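Local coordinates for C381 turret protein (PDB 4IND) that probably builds, as five copies of a chain of three jelly-roll domains, the turret that projects from the capsid of an archaeal icosahedral virus, at residues A310-N322 with E348-S360. Sequence-based numbering, arbitrary orientation.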
ATOM      1  N   ALA A 310      -5.078 -30.931 -44.448  1.00 67.54           N
ATOM      2  CA  ALA A 310      -4.391 -30.124 -45.455  1.00 66.27           C
ATOM      3  C   ALA A 310      -3.631 -28.945 -44.844  1.00 58.20           C
ATOM      4  O   ALA A 310      -2.843 -28.302 -45.529  1.00 59.14           O
ATOM      5  CB  ALA A 310      -5.372 -29.632 -46.507  1.00 72.12           C
ATOM      6  N   VAL A 311      -3.873 -28.668 -43.562  1.00 58.62           N
ATOM      7  CA  VAL A 311      -3.162 -27.609 -42.844  1.00 55.80           C
ATOM      8  C   VAL A 311      -2.025 -28.218 -42.032  1.00 59.47           C
ATOM      9  O   VAL A 311      -2.257 -29.063 -41.172  1.00 61.06           O
ATOM     10  CB  VAL A 311      -4.104 -26.830 -41.896  1.00 55.83           C
ATOM     11  CG1 VAL A 311      -3.377 -25.628 -41.265  1.00 53.04           C
ATOM     12  CG2 VAL A 311      -5.344 -26.376 -42.639  1.00 52.68           C
ATOM     13  N   THR A 312      -0.802 -27.783 -42.311  1.00 61.40           N
ATOM     14  CA  THR A 312       0.392 -28.351 -41.686  1.00 62.52           C
ATOM     15  C   THR A 312       0.945 -27.478 -40.568  1.00 57.55           C
ATOM     16  O   THR A 312       1.695 -27.949 -39.713  1.00 57.08           O
ATOM     17  CB  THR A 312       1.502 -28.543 -42.721  1.00 65.45           C
ATOM     18  OG1 THR A 312       1.827 -27.277 -43.313  1.00 67.85           O
ATOM     19  CG2 THR A 312       1.055 -29.509 -43.808  1.00 65.48           C
ATOM     20  N   GLN A 313       0.590 -26.200 -40.592  1.00 53.97           N
ATOM     21  CA  GLN A 313       1.038 -25.286 -39.556  1.00 50.22           C
ATOM     22  C   GLN A 313      -0.028 -24.260 -39.250  1.00 51.46           C
ATOM     23  O   GLN A 313      -0.638 -23.693 -40.149  1.00 59.63           O
ATOM     24  CB  GLN A 313       2.333 -24.578 -39.959  1.00 51.51           C
ATOM     25  CG  GLN A 313       2.810 -23.550 -38.924  1.00 50.85           C
ATOM     26  CD  GLN A 313       4.048 -22.784 -39.368  1.00 59.00           C
ATOM     27  OE1 GLN A 313       4.308 -22.634 -40.566  1.00 66.20           O
ATOM     28  NE2 GLN A 313       4.819 -22.293 -38.398  1.00 55.08           N
ATOM     29  N   CYS A 314      -0.246 -24.023 -37.966  1.00 49.29           N
ATOM     30  CA  CYS A 314      -1.192 -23.011 -37.549  1.00 48.20           C
ATOM     31  C   CYS A 314      -0.831 -22.622 -36.129  1.00 46.74           C
ATOM     32  O   CYS A 314      -1.297 -23.245 -35.173  1.00 45.69           O
ATOM     33  CB  CYS A 314      -2.625 -23.551 -37.643  1.00 41.88           C
ATOM     34  SG  CYS A 314      -3.894 -22.290 -37.365  1.00 51.53           S
ATOM     35  N   GLN A 315       0.039 -21.618 -36.006  1.00 42.80           N
ATOM     36  CA  GLN A 315       0.519 -21.156 -34.711  1.00 37.49           C
ATOM     37  C   GLN A 315       0.177 -19.693 -34.486  1.00 41.89           C
ATOM     38  O   GLN A 315       0.461 -18.838 -35.335  1.00 39.89           O
ATOM     39  CB  GLN A 315       2.031 -21.348 -34.607  1.00 45.20           C
ATOM     40  CG  GLN A 315       2.464 -22.797 -34.684  1.00 55.76           C
ATOM     41  CD  GLN A 315       3.961 -22.951 -34.763  1.00 59.20           C
ATOM     42  OE1 GLN A 315       4.653 -22.114 -35.337  1.00 66.33           O
ATOM     43  NE2 GLN A 315       4.473 -24.028 -34.185  1.00 64.34           N
ATOM     44  N   LEU A 316      -0.432 -19.410 -33.339  1.00 38.78           N
ATOM     45  CA  LEU A 316      -0.615 -18.039 -32.894  1.00 37.86           C
ATOM     46  C   LEU A 316       0.659 -17.621 -32.163  1.00 33.82           C
ATOM     47  O   LEU A 316       1.159 -18.360 -31.295  1.00 34.03           O
ATOM     48  CB  LEU A 316      -1.819 -17.949 -31.957  1.00 39.19           C
ATOM     49  CG  LEU A 316      -2.291 -16.543 -31.608  1.00 42.32           C
ATOM     50  CD1 LEU A 316      -2.710 -15.811 -32.875  1.00 38.12           C
ATOM     51  CD2 LEU A 316      -3.420 -16.595 -30.598  1.00 38.91           C
ATOM     52  N   GLN A 317       1.195 -16.453 -32.521  1.00 33.54           N
ATOM     53  CA  GLN A 317       2.420 -15.957 -31.907  1.00 34.76           C
ATOM     54  C   GLN A 317       2.239 -14.538 -31.399  1.00 36.61           C
ATOM     55  O   GLN A 317       1.441 -13.768 -31.946  1.00 36.46           O
ATOM     56  CB  GLN A 317       3.572 -16.001 -32.914  1.00 38.56           C
ATOM     57  CG  GLN A 317       3.706 -17.316 -33.636  1.00 39.36           C
ATOM     58  CD  GLN A 317       4.965 -17.389 -34.458  1.00 41.68           C
ATOM     59  OE1 GLN A 317       5.344 -16.432 -35.132  1.00 46.94           O
ATOM     60  NE2 GLN A 317       5.633 -18.527 -34.397  1.00 50.85           N
ATOM     61  N   ALA A 318       2.990 -14.187 -30.359  1.00 34.60           N
ATOM     62  CA  ALA A 318       2.849 -12.882 -29.744  1.00 32.39           C
ATOM     63  C   ALA A 318       4.192 -12.443 -29.224  1.00 41.79           C
ATOM     64  O   ALA A 318       5.087 -13.266 -29.050  1.00 41.86           O
ATOM     65  CB  ALA A 318       1.854 -12.942 -28.611  1.00 32.40           C
ATOM     66  N   THR A 319       4.338 -11.141 -29.003  1.00 40.93           N
ATOM     67  CA  THR A 319       5.530 -10.636 -28.336  1.00 44.81           C
ATOM     68  C   THR A 319       5.322  -9.236 -27.802  1.00 39.27           C
ATOM     69  O   THR A 319       4.372  -8.540 -28.181  1.00 38.33           O
ATOM     70  CB  THR A 319       6.756 -10.620 -29.271  1.00 48.68           C
ATOM     71  OG1 THR A 319       7.936 -10.353 -28.501  1.00 51.96           O
ATOM     72  CG2 THR A 319       6.600  -9.541 -30.336  1.00 47.10           C
ATOM     73  N   ASN A 320       6.217  -8.842 -26.901  1.00 39.34           N
ATOM     74  CA  ASN A 320       6.404  -7.442 -26.566  1.00 44.56           C
ATOM     75  C   ASN A 320       7.513  -6.897 -27.469  1.00 43.72           C
ATOM     76  O   ASN A 320       8.700  -7.103 -27.203  1.00 39.64           O
ATOM     77  CB  ASN A 320       6.775  -7.280 -25.091  1.00 37.75           C
ATOM     78  CG  ASN A 320       7.263  -5.880 -24.778  1.00 43.10           C
ATOM     79  OD1 ASN A 320       7.178  -4.986 -25.628  1.00 36.23           O
ATOM     80  ND2 ASN A 320       7.767  -5.675 -23.566  1.00 46.88           N
ATOM     81  N   LEU A 321       7.124  -6.231 -28.552  1.00 47.09           N
ATOM     82  CA  LEU A 321       8.082  -5.757 -29.552  1.00 45.73           C
ATOM     83  C   LEU A 321       9.100  -4.772 -28.999  1.00 46.15           C
ATOM     84  O   LEU A 321      10.149  -4.554 -29.607  1.00 58.14           O
ATOM     85  CB  LEU A 321       7.348  -5.120 -30.730  1.00 45.74           C
ATOM     86  CG  LEU A 321       6.620  -6.088 -31.661  1.00 43.30           C
ATOM     87  CD1 LEU A 321       5.799  -5.324 -32.688  1.00 48.80           C
ATOM     88  CD2 LEU A 321       7.630  -7.003 -32.359  1.00 41.51           C
ATOM     89  N   ASN A 322       8.773  -4.148 -27.873  1.00 44.47           N
ATOM     90  CA  ASN A 322       9.709  -3.244 -27.203  1.00 46.78           C
ATOM     91  C   ASN A 322      10.808  -4.019 -26.466  1.00 52.57           C
ATOM     92  O   ASN A 322      11.857  -3.474 -26.097  1.00 56.26           O
ATOM     93  CB  ASN A 322       8.952  -2.314 -26.246  1.00 48.43           C
ATOM     94  CG  ASN A 322       8.018  -1.357 -26.978  1.00 53.07           C
ATOM     95  OD1 ASN A 322       8.282  -0.967 -28.119  1.00 56.33           O
ATOM     96  ND2 ASN A 322       6.916  -0.979 -26.326  1.00 46.18           N
ATOM     97  N   GLU A 348       1.106  -8.988 -21.181  1.00 36.88           N
ATOM     98  CA  GLU A 348       2.298  -8.196 -21.489  1.00 38.35           C
ATOM     99  C   GLU A 348       2.841  -8.445 -22.893  1.00 34.58           C
ATOM    100  O   GLU A 348       4.012  -8.702 -23.077  1.00 34.57           O
ATOM    101  CB  GLU A 348       3.384  -8.410 -20.437  1.00 45.36           C
ATOM    102  CG  GLU A 348       3.079  -7.699 -19.135  1.00 61.09           C
ATOM    103  CD  GLU A 348       4.315  -7.369 -18.347  1.00 70.25           C
ATOM    104  OE1 GLU A 348       5.080  -6.481 -18.800  1.00 68.66           O
ATOM    105  OE2 GLU A 348       4.519  -8.007 -17.284  1.00 73.78           O
ATOM    106  N   ILE A 349       1.961  -8.360 -23.884  1.00 29.84           N
ATOM    107  CA  ILE A 349       2.373  -8.402 -25.280  1.00 35.04           C
ATOM    108  C   ILE A 349       1.754  -7.189 -25.963  1.00 31.71           C
ATOM    109  O   ILE A 349       0.835  -6.576 -25.419  1.00 28.28           O
ATOM    110  CB  ILE A 349       1.849  -9.671 -25.952  1.00 34.86           C
ATOM    111  CG1 ILE A 349       0.352  -9.792 -25.679  1.00 36.24           C
ATOM    112  CG2 ILE A 349       2.578 -10.890 -25.403  1.00 30.83           C
ATOM    113  CD1 ILE A 349      -0.389 -10.678 -26.633  1.00 42.61           C
ATOM    114  N   ASN A 350       2.227  -6.848 -27.155  1.00 34.90           N
ATOM    115  CA  ASN A 350       1.631  -5.720 -27.873  1.00 30.84           C
ATOM    116  C   ASN A 350       1.540  -5.992 -29.363  1.00 36.03           C
ATOM    117  O   ASN A 350       1.186  -5.113 -30.151  1.00 33.68           O
ATOM    118  CB  ASN A 350       2.385  -4.407 -27.594  1.00 34.90           C
ATOM    119  CG  ASN A 350       3.868  -4.501 -27.873  1.00 34.35           C
ATOM    120  OD1 ASN A 350       4.314  -5.369 -28.616  1.00 34.36           O
ATOM    121  ND2 ASN A 350       4.651  -3.601 -27.259  1.00 35.24           N
ATOM    122  N   SER A 351       1.877  -7.215 -29.756  1.00 34.22           N
ATOM    123  CA  SER A 351       1.747  -7.613 -31.156  1.00 34.14           C
ATOM    124  C   SER A 351       1.441  -9.100 -31.276  1.00 36.35           C
ATOM    125  O   SER A 351       2.058  -9.923 -30.595  1.00 33.69           O
ATOM    126  CB  SER A 351       3.004  -7.252 -31.936  1.00 37.96           C
ATOM    127  OG  SER A 351       2.823  -7.518 -33.309  1.00 41.69           O
ATOM    128  N   ILE A 352       0.471  -9.423 -32.135  1.00 31.71           N
ATOM    129  CA  ILE A 352      -0.008 -10.789 -32.350  1.00 34.45           C
ATOM    130  C   ILE A 352       0.006 -11.107 -33.838  1.00 38.83           C
ATOM    131  O   ILE A 352      -0.439 -10.295 -34.643  1.00 39.27           O
ATOM    132  CB  ILE A 352      -1.465 -10.944 -31.916  1.00 43.84           C
ATOM    133  CG1 ILE A 352      -1.665 -10.408 -30.512  1.00 43.53           C
ATOM    134  CG2 ILE A 352      -1.905 -12.402 -32.006  1.00 48.89           C
ATOM    135  CD1 ILE A 352      -0.884 -11.152 -29.486  1.00 52.91           C
ATOM    136  N   GLN A 353       0.493 -12.290 -34.204  1.00 38.23           N
ATOM    137  CA  GLN A 353       0.416 -12.740 -35.592  1.00 42.32           C
ATOM    138  C   GLN A 353       0.060 -14.229 -35.661  1.00 45.25           C
ATOM    139  O   GLN A 353       0.263 -14.983 -34.704  1.00 48.01           O
ATOM    140  CB  GLN A 353       1.728 -12.465 -36.339  1.00 39.74           C
ATOM    141  CG  GLN A 353       2.911 -13.278 -35.821  1.00 40.21           C
ATOM    142  CD  GLN A 353       4.224 -12.902 -36.484  1.00 46.80           C
ATOM    143  OE1 GLN A 353       4.372 -11.800 -37.026  1.00 47.81           O
ATOM    144  NE2 GLN A 353       5.188 -13.828 -36.454  1.00 38.17           N
ATOM    145  N   LEU A 354      -0.507 -14.636 -36.788  1.00 43.98           N
ATOM    146  CA  LEU A 354      -0.792 -16.043 -37.051  1.00 40.70           C
ATOM    147  C   LEU A 354       0.128 -16.529 -38.156  1.00 44.41           C
ATOM    148  O   LEU A 354       0.204 -15.926 -39.237  1.00 41.16           O
ATOM    149  CB  LEU A 354      -2.238 -16.233 -37.488  1.00 44.41           C
ATOM    150  CG  LEU A 354      -2.679 -17.682 -37.686  1.00 40.83           C
ATOM    151  CD1 LEU A 354      -2.778 -18.396 -36.348  1.00 40.02           C
ATOM    152  CD2 LEU A 354      -4.012 -17.731 -38.406  1.00 41.76           C
ATOM    153  N   VAL A 355       0.845 -17.607 -37.881  1.00 42.84           N
ATOM    154  CA  VAL A 355       1.717 -18.194 -38.880  1.00 41.98           C
ATOM    155  C   VAL A 355       1.093 -19.520 -39.274  1.00 45.16           C
ATOM    156  O   VAL A 355       0.837 -20.364 -38.426  1.00 47.39           O
ATOM    157  CB  VAL A 355       3.143 -18.401 -38.345  1.00 39.37           C
ATOM    158  CG1 VAL A 355       4.031 -19.013 -39.422  1.00 41.81           C
ATOM    159  CG2 VAL A 355       3.732 -17.076 -37.868  1.00 44.90           C
ATOM    160  N   ALA A 356       0.830 -19.697 -40.559  1.00 37.13           N
ATOM    161  CA  ALA A 356       0.111 -20.872 -41.012  1.00 46.86           C
ATOM    162  C   ALA A 356       0.665 -21.351 -42.338  1.00 48.36           C
ATOM    163  O   ALA A 356       1.274 -20.582 -43.086  1.00 50.12           O
ATOM    164  CB  ALA A 356      -1.381 -20.572 -41.130  1.00 46.62           C
ATOM    165  N   ASN A 357       0.452 -22.631 -42.621  1.00 41.47           N
ATOM    166  CA  ASN A 357       0.891 -23.210 -43.873  1.00 52.21           C
ATOM    167  C   ASN A 357       0.005 -24.401 -44.211  1.00 57.18           C
ATOM    168  O   ASN A 357      -0.565 -25.038 -43.316  1.00 52.32           O
ATOM    169  CB  ASN A 357       2.361 -23.629 -43.787  1.00 47.73           C
ATOM    170  CG  ASN A 357       2.980 -23.862 -45.152  1.00 54.99           C
ATOM    171  OD1 ASN A 357       2.306 -23.774 -46.187  1.00 64.59           O
ATOM    172  ND2 ASN A 357       4.274 -24.153 -45.167  1.00 51.51           N
ATOM    173  N   GLY A 358      -0.115 -24.697 -45.499  1.00 57.58           N
ATOM    174  CA  GLY A 358      -0.976 -25.776 -45.942  1.00 62.12           C
ATOM    175  C   GLY A 358      -1.645 -25.468 -47.269  1.00 63.08           C
ATOM    176  O   GLY A 358      -1.339 -24.464 -47.913  1.00 67.54           O
ATOM    177  N   GLY A 359      -2.562 -26.338 -47.679  1.00 66.17           N
ATOM    178  CA  GLY A 359      -3.231 -26.188 -48.955  1.00 66.25           C
ATOM    179  C   GLY A 359      -2.263 -26.422 -50.093  1.00 70.74           C
ATOM    180  O   GLY A 359      -1.112 -26.798 -49.866  1.00 75.26           O
ATOM    181  N   SER A 360      -2.733 -26.211 -51.318  1.00 65.43           N
ATOM    182  CA  SER A 360      -1.884 -26.351 -52.494  1.00 70.68           C
ATOM    183  C   SER A 360      -2.224 -25.293 -53.537  1.00 73.60           C
ATOM    184  O   SER A 360      -3.249 -24.620 -53.442  1.00 72.22           O
ATOM    185  CB  SER A 360      -2.037 -27.748 -53.095  1.00 74.42           C
ATOM    186  OG  SER A 360      -3.348 -27.937 -53.616  1.00 79.30           O
TER
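Strands 311-319 and 351-358 run antiparallel, their axes 4.3 Å apart at closest approach and 178° between directions, with a classic beta bulge at either end: N357 O takes both T312 N and Q313 N from the same face of its carbonyl plane, and T319 O takes both N350 N and S351 N. On the outward face, Q317 and Q353 join side chain to side chain. NE2 of Q353 gives a hydrogen bond to OE1 of Q317 (2.9 Å, 161° at the hydrogen), lying in the carbonyl plane, and the two amides are nearly coplanar, 12° apart; Q317 NE2 turns to T329 OG1. V355 sits between two glutamines: its CG2 meets Q317 OE1 at 3.2 Å, while its CG1, anti to the backbone N, lies 3.5 Å from Q313 NE2. That same NE2 donates along the strand to Q315 OE1, from above its carbonyl plane, and Q313 OE1 accepts from Q282. These are the two central strands of the 283-289, 351-358, 311-319, 328-332 sheet, one half of the C-terminal jelly roll. On its other face L316 and I352 pack against strand 295-305, and V311, C314 and L316 against strand 365-377. There L316 CD1 touches I352 CG2 at 3.6 Å, and C314 SG lies 4.2 Å from L354 CD1. Beyond the strands, N350 OD1 accepts from L321 N (2.9 Å), and N320 OD1 takes N322 N in an Asx turn. E348, where the chain turns the corner between sheets, touches a bound dihydrogenphosphate and bonds through OE2 to V266 N of a second subunit.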